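Local coordinates for taurocyamine kinase (Schistosoma mansoni, PDB 4WOD), which catalyses the reversible transfer of phosphate between ATP and taurocyamine, using magnesium, in a chain that carries two phosphagen kinase units, at residues G90-P95 against R325-T330; H94-F99 against F258-G263; L287-N292 against V363-P368; A373-G378 against G416-R421. The protein carries 4 engineered substitutions. All coordinates share one frame; numbering follows the deposited sequence.

Contact 1: G90-P95 against R325-T330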
# COMPACT_ATOMS: atom_id res chain seq x y z
N GLY A 90 -8.96 12.04 18.96
CA GLY A 90 -9.35 13.38 18.59
C GLY A 90 -8.82 14.36 19.61
O GLY A 90 -9.37 15.44 19.80
N LYS A 91 -7.73 13.98 20.28
CA LYS A 91 -7.13 14.77 21.35
C LYS A 91 -6.06 15.69 20.79
O LYS A 91 -4.88 15.58 21.14
CB LYS A 91 -6.55 13.87 22.43
CG LYS A 91 -6.43 14.53 23.79
CD LYS A 91 -5.73 13.62 24.79
CE LYS A 91 -6.66 13.24 25.94
NZ LYS A 91 -5.94 12.48 27.01
N ILE A 92 -6.46 16.58 19.89
CA ILE A 92 -5.51 17.38 19.15
C ILE A 92 -4.71 18.29 20.07
O ILE A 92 -5.28 19.03 20.85
CB ILE A 92 -6.21 18.21 18.08
CG1 ILE A 92 -7.22 17.34 17.34
CG2 ILE A 92 -5.19 18.82 17.14
CD1 ILE A 92 -8.14 18.12 16.43
N GLN A 93 -3.39 18.21 20.00
CA GLN A 93 -2.57 19.13 20.78
C GLN A 93 -1.24 19.35 20.09
O GLN A 93 -0.84 18.57 19.23
CB GLN A 93 -2.38 18.61 22.21
CG GLN A 93 -1.65 17.28 22.33
CD GLN A 93 -1.56 16.79 23.78
OE1 GLN A 93 -1.03 17.48 24.65
NE2 GLN A 93 -2.10 15.60 24.03
N HIS A 94 -0.56 20.42 20.45
CA HIS A 94 0.73 20.71 19.84
C HIS A 94 1.65 21.43 20.81
O HIS A 94 1.24 22.40 21.46
CB HIS A 94 0.54 21.57 18.58
CG HIS A 94 1.77 21.66 17.75
ND1 HIS A 94 2.20 20.63 16.95
CD2 HIS A 94 2.70 22.64 17.63
CE1 HIS A 94 3.33 20.97 16.36
NE2 HIS A 94 3.65 22.19 16.75
N PRO A 95 2.92 21.00 20.88
CA PRO A 95 3.86 21.64 21.82
C PRO A 95 4.34 23.02 21.37
O PRO A 95 4.21 23.36 20.20
CB PRO A 95 5.04 20.65 21.85
CG PRO A 95 5.03 20.02 20.53
CD PRO A 95 3.56 19.93 20.10
N ARG A 325 5.24 13.59 9.59
CA ARG A 325 4.48 14.26 10.64
C ARG A 325 4.64 15.77 10.61
O ARG A 325 5.70 16.28 10.28
CB ARG A 325 4.89 13.73 12.02
CG ARG A 325 4.37 12.35 12.31
CD ARG A 325 4.71 11.93 13.74
NE ARG A 325 4.67 10.49 13.94
CZ ARG A 325 3.54 9.77 14.00
NH1 ARG A 325 2.37 10.38 13.84
NH2 ARG A 325 3.59 8.46 14.20
N ARG A 326 3.56 16.47 10.95
CA ARG A 326 3.60 17.93 11.08
C ARG A 326 3.08 18.39 12.44
O ARG A 326 3.55 19.37 13.01
CB ARG A 326 2.75 18.61 9.99
CG ARG A 326 3.06 18.24 8.56
CD ARG A 326 4.21 19.06 7.99
NE ARG A 326 4.40 18.74 6.58
CZ ARG A 326 4.94 17.61 6.13
NH1 ARG A 326 5.38 16.67 6.98
NH2 ARG A 326 5.03 17.41 4.82
N LEU A 327 2.06 17.69 12.92
CA LEU A 327 1.31 18.13 14.08
C LEU A 327 1.54 17.21 15.28
O LEU A 327 1.55 15.99 15.14
CB LEU A 327 -0.18 18.20 13.75
CG LEU A 327 -1.14 18.68 14.84
CD1 LEU A 327 -0.98 20.17 15.07
CD2 LEU A 327 -2.57 18.35 14.46
N GLY A 328 1.74 17.80 16.45
CA GLY A 328 1.88 17.02 17.67
C GLY A 328 3.30 16.69 18.07
O GLY A 328 3.51 15.83 18.92
N LEU A 329 4.27 17.36 17.46
CA LEU A 329 5.68 17.23 17.82
C LEU A 329 6.37 18.56 17.58
O LEU A 329 5.81 19.45 16.94
CB LEU A 329 6.41 16.11 17.03
CG LEU A 329 6.22 15.86 15.53
CD1 LEU A 329 6.31 17.10 14.66
CD2 LEU A 329 7.26 14.86 15.03
N THR A 330 7.59 18.71 18.09
CA THR A 330 8.36 19.93 17.82
C THR A 330 9.06 19.87 16.46
O THR A 330 9.13 18.82 15.81
CB THR A 330 9.43 20.18 18.88
OG1 THR A 330 10.41 19.14 18.80
CG2 THR A 330 8.82 20.21 20.26

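Contact 2: H94-F99 against F258-G263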
# COMPACT_ATOMS: atom_id res chain seq x y z
N HIS A 94 -0.56 20.42 20.45
CA HIS A 94 0.73 20.71 19.84
C HIS A 94 1.65 21.43 20.81
O HIS A 94 1.24 22.40 21.46
CB HIS A 94 0.54 21.57 18.58
CG HIS A 94 1.77 21.66 17.75
ND1 HIS A 94 2.20 20.63 16.95
CD2 HIS A 94 2.70 22.64 17.63
CE1 HIS A 94 3.33 20.97 16.36
NE2 HIS A 94 3.65 22.19 16.75
N PRO A 95 2.92 21.00 20.88
CA PRO A 95 3.86 21.64 21.82
C PRO A 95 4.34 23.02 21.37
O PRO A 95 4.21 23.36 20.20
CB PRO A 95 5.04 20.65 21.85
CG PRO A 95 5.03 20.02 20.53
CD PRO A 95 3.56 19.93 20.10
N LYS A 96 4.89 23.81 22.30
CA LYS A 96 5.55 25.04 21.92
C LYS A 96 6.63 24.73 20.89
O LYS A 96 7.22 23.65 20.91
CB LYS A 96 6.16 25.74 23.13
CG LYS A 96 5.15 26.14 24.19
CD LYS A 96 4.04 27.00 23.62
CE LYS A 96 3.31 27.75 24.74
NZ LYS A 96 2.00 28.26 24.23
N SER A 97 6.84 25.68 20.00
CA SER A 97 7.88 25.61 18.98
C SER A 97 9.23 25.37 19.64
O SER A 97 9.55 26.01 20.65
CB SER A 97 7.89 26.91 18.17
OG SER A 97 8.88 26.91 17.16
N ASN A 98 10.00 24.44 19.09
CA ASN A 98 11.37 24.17 19.55
C ASN A 98 12.22 23.57 18.43
O ASN A 98 12.06 22.38 18.10
CB ASN A 98 11.37 23.25 20.76
CG ASN A 98 12.78 22.90 21.23
OD1 ASN A 98 13.73 23.64 20.98
ND2 ASN A 98 12.92 21.74 21.88
N PHE A 99 13.10 24.39 17.87
CA PHE A 99 14.01 24.00 16.79
C PHE A 99 15.22 23.26 17.37
O PHE A 99 15.93 22.54 16.65
CB PHE A 99 14.46 25.23 15.96
CG PHE A 99 13.42 25.71 14.96
CD1 PHE A 99 13.36 25.16 13.68
CD2 PHE A 99 12.49 26.68 15.31
CE1 PHE A 99 12.40 25.58 12.77
CE2 PHE A 99 11.51 27.10 14.40
CZ PHE A 99 11.48 26.54 13.12
N PHE A 258 -0.59 31.24 16.31
CA PHE A 258 -0.29 29.95 16.91
C PHE A 258 -1.27 29.69 18.04
O PHE A 258 -1.53 30.58 18.83
CB PHE A 258 1.17 29.93 17.41
CG PHE A 258 1.59 28.64 18.09
CD1 PHE A 258 2.48 27.76 17.46
CD2 PHE A 258 1.18 28.34 19.38
CE1 PHE A 258 2.90 26.58 18.10
CE2 PHE A 258 1.58 27.16 20.02
CZ PHE A 258 2.44 26.28 19.38
N ASN A 259 -1.80 28.48 18.15
CA ASN A 259 -2.47 28.11 19.40
C ASN A 259 -2.08 26.69 19.83
O ASN A 259 -1.58 25.89 19.03
CB ASN A 259 -4.00 28.29 19.31
CG ASN A 259 -4.72 27.20 18.49
OD1 ASN A 259 -4.45 26.01 18.61
ND2 ASN A 259 -5.70 27.63 17.68
N ASP A 260 -2.30 26.40 21.11
CA ASP A 260 -1.72 25.22 21.72
C ASP A 260 -2.42 23.93 21.33
O ASP A 260 -2.04 22.86 21.77
CB ASP A 260 -1.70 25.36 23.25
CG ASP A 260 -0.85 26.53 23.72
OD1 ASP A 260 0.40 26.37 23.80
OD2 ASP A 260 -1.41 27.62 23.99
N ARG A 261 -3.43 24.03 20.47
CA ARG A 261 -4.08 22.86 19.91
C ARG A 261 -3.55 22.52 18.51
O ARG A 261 -3.16 21.37 18.25
CB ARG A 261 -5.59 23.12 19.88
CG ARG A 261 -6.45 21.95 19.49
CD ARG A 261 -7.90 22.32 19.80
NE ARG A 261 -8.28 23.58 19.16
CZ ARG A 261 -8.75 23.64 17.92
NH1 ARG A 261 -8.90 22.50 17.27
NH2 ARG A 261 -9.09 24.79 17.36
N LEU A 262 -3.50 23.50 17.61
CA LEU A 262 -3.09 23.25 16.23
C LEU A 262 -1.67 23.71 15.93
O LEU A 262 -1.20 23.54 14.80
CB LEU A 262 -4.05 23.94 15.24
CG LEU A 262 -5.52 23.56 15.48
CD1 LEU A 262 -6.44 24.29 14.52
CD2 LEU A 262 -5.71 22.06 15.35
N GLY A 263 -1.00 24.33 16.89
CA GLY A 263 0.28 24.94 16.58
C GLY A 263 0.14 26.14 15.65
O GLY A 263 -0.76 26.97 15.83
O HOH W 1 1.76 24.34 23.37

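Contact 3: L287-N292 against V363-P368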
# COMPACT_ATOMS: atom_id res chain seq x y z
N LEU A 287 14.73 0.38 -3.94
CA LEU A 287 13.79 0.48 -2.83
C LEU A 287 12.39 0.85 -3.33
O LEU A 287 11.40 0.29 -2.86
CB LEU A 287 14.27 1.53 -1.82
CG LEU A 287 13.36 2.03 -0.70
CD1 LEU A 287 12.95 0.93 0.29
CD2 LEU A 287 14.09 3.16 0.04
N ALA A 288 12.34 1.77 -4.28
CA ALA A 288 11.09 2.26 -4.85
C ALA A 288 10.31 1.15 -5.53
O ALA A 288 9.09 1.25 -5.72
CB ALA A 288 11.36 3.38 -5.84
N SER A 289 11.02 0.08 -5.89
CA SER A 289 10.43 -1.01 -6.66
C SER A 289 9.89 -2.12 -5.77
O SER A 289 9.27 -3.07 -6.25
CB SER A 289 11.46 -1.58 -7.64
OG SER A 289 12.37 -2.42 -6.96
N LEU A 290 10.15 -2.03 -4.47
CA LEU A 290 9.62 -3.03 -3.54
C LEU A 290 8.10 -2.91 -3.54
O LEU A 290 7.57 -1.82 -3.73
CB LEU A 290 10.20 -2.85 -2.14
CG LEU A 290 11.71 -3.18 -2.07
CD1 LEU A 290 12.29 -2.74 -0.76
CD2 LEU A 290 11.95 -4.67 -2.29
N PRO A 291 7.40 -4.04 -3.37
CA PRO A 291 5.93 -4.00 -3.43
C PRO A 291 5.32 -3.13 -2.35
O PRO A 291 4.32 -2.44 -2.61
CB PRO A 291 5.54 -5.46 -3.26
CG PRO A 291 6.70 -6.21 -3.84
CD PRO A 291 7.91 -5.42 -3.41
N ASN A 292 5.91 -3.14 -1.16
CA ASN A 292 5.44 -2.34 -0.05
C ASN A 292 6.32 -1.10 0.24
O ASN A 292 6.42 -0.68 1.40
CB ASN A 292 5.32 -3.21 1.20
CG ASN A 292 6.63 -3.88 1.56
OD1 ASN A 292 7.48 -4.09 0.70
ND2 ASN A 292 6.79 -4.22 2.84
N VAL A 363 13.64 -9.91 -12.19
CA VAL A 363 13.35 -10.72 -11.02
C VAL A 363 13.30 -9.80 -9.81
O VAL A 363 14.09 -8.85 -9.71
CB VAL A 363 14.38 -11.85 -10.84
CG1 VAL A 363 14.21 -12.53 -9.49
CG2 VAL A 363 14.23 -12.86 -11.97
N MET A 364 12.35 -10.04 -8.91
CA MET A 364 12.17 -9.19 -7.73
C MET A 364 13.45 -9.05 -6.90
O MET A 364 14.06 -10.04 -6.54
CB MET A 364 11.06 -9.76 -6.87
CG MET A 364 10.68 -8.91 -5.66
SD MET A 364 9.66 -9.88 -4.51
CE MET A 364 9.55 -8.73 -3.13
N PRO A 365 13.86 -7.80 -6.59
CA PRO A 365 15.00 -7.65 -5.68
C PRO A 365 14.56 -7.90 -4.23
O PRO A 365 13.37 -7.76 -3.93
CB PRO A 365 15.45 -6.21 -5.92
CG PRO A 365 14.23 -5.51 -6.37
CD PRO A 365 13.41 -6.51 -7.14
N VAL A 366 15.47 -8.28 -3.35
CA VAL A 366 15.09 -8.59 -1.99
C VAL A 366 16.11 -8.03 -1.01
O VAL A 366 17.30 -7.96 -1.33
CB VAL A 366 14.91 -10.12 -1.78
CG1 VAL A 366 16.26 -10.85 -1.90
CG2 VAL A 366 14.20 -10.42 -0.44
N GLU A 367 15.64 -7.63 0.16
CA GLU A 367 16.53 -7.18 1.24
C GLU A 367 17.46 -8.33 1.68
O GLU A 367 17.12 -9.51 1.50
CB GLU A 367 15.70 -6.68 2.43
CG GLU A 367 14.74 -5.52 2.13
CD GLU A 367 13.31 -5.96 1.75
OE1 GLU A 367 13.15 -7.00 1.08
OE2 GLU A 367 12.36 -5.26 2.13
N PRO A 368 18.63 -7.99 2.25
CA PRO A 368 19.49 -9.03 2.81
C PRO A 368 18.74 -9.96 3.77
O PRO A 368 17.89 -9.51 4.54
CB PRO A 368 20.56 -8.23 3.55
CG PRO A 368 20.70 -6.98 2.73
CD PRO A 368 19.26 -6.65 2.33

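Contact 4: A373-G378 against G416-R421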
# COMPACT_ATOMS: atom_id res chain seq x y z
N ALA A 373 15.45 -11.32 8.58
CA ALA A 373 15.39 -12.18 9.76
C ALA A 373 15.13 -11.35 11.03
O ALA A 373 14.48 -11.82 11.96
CB ALA A 373 16.68 -12.99 9.91
N LYS A 374 15.62 -10.11 11.05
CA LYS A 374 15.36 -9.22 12.18
C LYS A 374 13.89 -8.83 12.20
O LYS A 374 13.24 -8.90 13.24
CB LYS A 374 16.26 -7.98 12.14
CG LYS A 374 17.74 -8.30 12.24
CD LYS A 374 18.57 -7.09 12.65
CE LYS A 374 19.52 -6.63 11.54
NZ LYS A 374 20.93 -7.08 11.75
N LEU A 375 13.33 -8.46 11.04
CA LEU A 375 11.89 -8.12 11.02
C LEU A 375 11.03 -9.32 11.45
O LEU A 375 9.99 -9.14 12.11
CB LEU A 375 11.47 -7.63 9.63
CG LEU A 375 12.07 -6.31 9.14
CD1 LEU A 375 11.66 -6.00 7.70
CD2 LEU A 375 11.68 -5.16 10.05
N LEU A 376 11.47 -10.52 11.10
CA LEU A 376 10.73 -11.74 11.40
C LEU A 376 10.70 -12.06 12.90
O LEU A 376 9.88 -12.86 13.36
CB LEU A 376 11.32 -12.91 10.61
CG LEU A 376 10.57 -14.24 10.56
CD1 LEU A 376 9.16 -14.08 9.97
CD2 LEU A 376 11.40 -15.28 9.78
N GLU A 377 11.59 -11.43 13.67
CA GLU A 377 11.62 -11.66 15.11
C GLU A 377 10.30 -11.32 15.80
O GLU A 377 10.03 -11.80 16.90
CB GLU A 377 12.76 -10.86 15.75
CG GLU A 377 14.11 -11.35 15.28
CD GLU A 377 15.25 -10.84 16.13
OE1 GLU A 377 15.00 -10.05 17.07
OE2 GLU A 377 16.40 -11.23 15.84
N GLY A 378 9.46 -10.52 15.14
CA GLY A 378 8.15 -10.19 15.66
C GLY A 378 7.14 -11.31 15.50
O GLY A 378 6.02 -11.22 16.01
N GLY A 416 6.62 -13.23 5.56
CA GLY A 416 6.55 -13.37 7.01
C GLY A 416 7.26 -12.24 7.74
O GLY A 416 6.78 -11.74 8.76
N ALA A 417 8.41 -11.85 7.22
CA ALA A 417 9.14 -10.73 7.80
C ALA A 417 8.26 -9.48 7.93
O ALA A 417 8.27 -8.80 8.96
CB ALA A 417 10.36 -10.43 6.96
N TYR A 418 7.48 -9.18 6.89
CA TYR A 418 6.64 -7.99 6.90
C TYR A 418 5.20 -8.22 7.34
O TYR A 418 4.45 -7.25 7.54
CB TYR A 418 6.62 -7.35 5.52
CG TYR A 418 7.87 -6.58 5.18
CD1 TYR A 418 8.13 -5.35 5.78
CD2 TYR A 418 8.79 -7.07 4.25
CE1 TYR A 418 9.27 -4.63 5.46
CE2 TYR A 418 9.94 -6.36 3.94
CZ TYR A 418 10.17 -5.13 4.55
OH TYR A 418 11.30 -4.40 4.22
N ASN A 419 4.80 -9.48 7.46
CA ASN A 419 3.49 -9.84 8.00
C ASN A 419 3.65 -10.96 9.01
O ASN A 419 3.53 -12.14 8.67
CB ASN A 419 2.52 -10.25 6.89
CG ASN A 419 2.36 -9.17 5.83
OD1 ASN A 419 1.49 -8.30 5.94
ND2 ASN A 419 3.23 -9.19 4.82
N ASN A 420 3.91 -10.59 10.26
CA ASN A 420 4.32 -11.53 11.30
C ASN A 420 3.26 -12.55 11.69
O ASN A 420 3.55 -13.48 12.42
CB ASN A 420 4.76 -10.78 12.56
CG ASN A 420 6.06 -9.99 12.39
OD1 ASN A 420 6.34 -9.09 13.18
ND2 ASN A 420 6.85 -10.33 11.37
N ARG A 421 2.01 -12.35 11.26
CA ARG A 421 0.98 -13.35 11.55
C ARG A 421 0.93 -14.42 10.45
O ARG A 421 0.26 -15.45 10.61
CB ARG A 421 -0.38 -12.69 11.72
CG ARG A 421 -0.46 -11.72 12.90
CD ARG A 421 -1.92 -11.40 13.23
NE ARG A 421 -2.07 -10.22 14.08
CZ ARG A 421 -3.24 -9.74 14.48
NH1 ARG A 421 -4.37 -10.32 14.13
NH2 ARG A 421 -3.28 -8.66 15.25
O HOH W 2 8.53 -7.20 13.54

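Contact 1: G90-P95 against R325-T330
His94 ND1 accepts a hydrogen bond from Gly328 N at 2.9 Å. The bond is nearly straight, with 165° at the hydrogen. The donor lies close to the ring plane. CG of His94 stands trans to its own backbone N (chi1 -168°), which carries the ring across to the loop 325-330. There His94 CE1 comes within 3.0 Å of Leu329 O. NE2 is near that oxygen too, but the angle is too poor for bonding. Leu327 CD1 sits obliquely against the ring, 3.7 Å from His94 ND1. One face of the imidazole is met by CD of its chain neighbour, Pro95.

Pro95 itself rests on the backbone of the other segment, with CG 3.6 Å from Leu329 C. Its CG also touches Thr330 CG2 at 3.8 Å. At the other end Ile92 CG2 packs on Leu327 CD2, and both side chains touch Ile81 of helix 74-84. Thr330 OG1 turns to Asp333 N and caps the start of helix 331-355. The end of the Arg326 side chain leads off from segment 90-95, bonds to Asn323 O and lies near Arg277 and Arg305, predicted to bind ATP.

The contact ties the segment after helix 74-84 to a loop of the catalytic domain. Acceptance at ND1 is consistent with a neutral imidazole protonated on NE2.

Contact 2: H94-F99 against F258-G263
A two-stranded beta hairpin, 258-259 with 263-264, receives the segment 94-99 at its turn, where His94 N donates to Asp260 O at 3.1 Å. The donor stands above the plane of that carbonyl, with 152° at the hydrogen. The imidazole of His94 leans on the returning strand. Gly263 has no side chain there, and its CA is 3.5 Å from His94 CD2.

Phe258 reaches the same segment from the first strand. Its side chain crosses that of His94 at about a right angle, and CE1 lies at the edge of the imidazole, near its plane. Pro95 O sits at the edge of the phenyl ring, 3.5 Å from Phe258 CZ. Phe264 meets Phe258 edge-to-face.

At the surface Lys96 NZ forms a salt bridge with Asp260 OD1 on the syn side of the carboxylate. The modelled 2.5 Å is short, so the exact length is doubtful. The chain of Lys96 bends at chi2 (-55°) to reach this oxygen. One water donates to His94 O, and to Asp260 OD1 at an equally short and doubtful distance.

The turn is held from within. Asn259 OD1 accepts from Arg261 N and Leu262 N, both at 2.9 Å. Arg261 also pairs with Asp78 of helix 74-84. Leu262 and Gly263 both face Asn259 in a classic beta bulge, and the two OD1 bonds form an Asx turn and an Asx motif.

Contact 3: L287-N292 against V363-P368
The carboxylate of Glu367 meets Leu290 CD1, which lies 3.8 Å from Glu367 OE2. This contact joins the two kinase units of the duplicated chain. Segment 287-292 belongs to the first catalytic domain. Segment 363-368 spans the boundary between the repeats and leads into helix 369-376. The side chains of Leu290 and Glu367 run at a slant to one another. The carboxylate also has polar partners on helix 409-418, with OE1 paired to Arg414 NE and OE2 probably hydrogen-bonded to Tyr418 OH. The charge of Arg414 would probably help keep Glu367 ionised.

No direct hydrogen bond links the two segments. Beside the packing, Arg414 bridges them, with NE to Glu367 and NH2 to Asn292 OD1.

Leu290 meets oxygen atoms with both methyls. CD2 of Leu290 lies 3.8 Å from Pro365 O, a buried oxygen with no polar partner in the model. Leu352 of helix 331-355 also touches Leu290. Beside it, Pro365 CG packs on Ser289 OG at 3.7 Å. That hydroxyl is bonded to Met286 O, within its own part of the chain.

Met364 meets Pro291 tip to tip. Its CG is trans to the backbone N (chi1 -175°) and the chain stays extended beyond. Arg414 flanks Met364, and Arg556 of helix 553-558 flanks Pro291. The terminal methyl CE of Met364 ends 3.7 Å from Pro291 CD and 3.9 Å from Pro291 CG.

Contact 4: A373-G378 against G416-R421
Leu375 CD1 lies over one face of the Tyr418 ring, 3.9 Å from its centroid and 27° off the ring normal. This is a CH-pi contact, displaced toward the CE1 and CZ side of the ring. The root of the same side chain meets Ala417, with Leu375 CB 3.5 Å from Ala417 O and 4.0 Å from Ala417 CB. Leu376 comes in beside it, and its CD1 lies 3.5 Å from Gly416 C. The CA atoms of Leu376 and Ala417 are 4.1 Å apart. The small residues Gly416 and Ala417 probably allow this close approach.

Asn420 supplies the polar part. Its ND2 donates to Gly416 O at 3.0 Å, in the plane of that carbonyl. Weak bonds run from ND2 to Ala417 O and, across the contact, to Leu375 O. The other end of the amide, OD1, rests 3.3 Å from Gly378 CA. A water donates both to Leu375 O and to Asn420 OD1.

Around these groups lie further side chains. The Tyr418 hydroxyl reaches the linker residue Glu367. Tyr371 and Leu372 of helix 369-376 also touch Tyr418. Leu376 is backed by Thr386 and Arg387 of helix 385-388.

The contact joins helices 369-376 and 409-418 and the turns that follow them, in the second N-terminal domain. The Asn420 amide links carbonyls of both segments, only weakly across the contact, and the water adds a second path. The apolar side chains therefore probably carry much of the hold.

How the contacts relate
Contacts 1 and 2 form one cluster in the first kinase unit, with centres 8 Å apart. They start from the same stretch, share His94 and Pro95, and Leu262 of contact 2 packs on Ile92 and Leu327 of contact 1. Together they attach the connection after helix 74-84 to a hairpin and a loop of the first catalytic domain. Contacts 3 and 4 form a second cluster, with centres 16 Å apart, and touch at Glu367 and Tyr418. The clusters are separate: contacts 1 and 3 lie 33 Å apart between centres, although their segments alternate along the chain. Contact 3 spans the boundary between the repeats, and contact 4 follows within the second N-terminal domain.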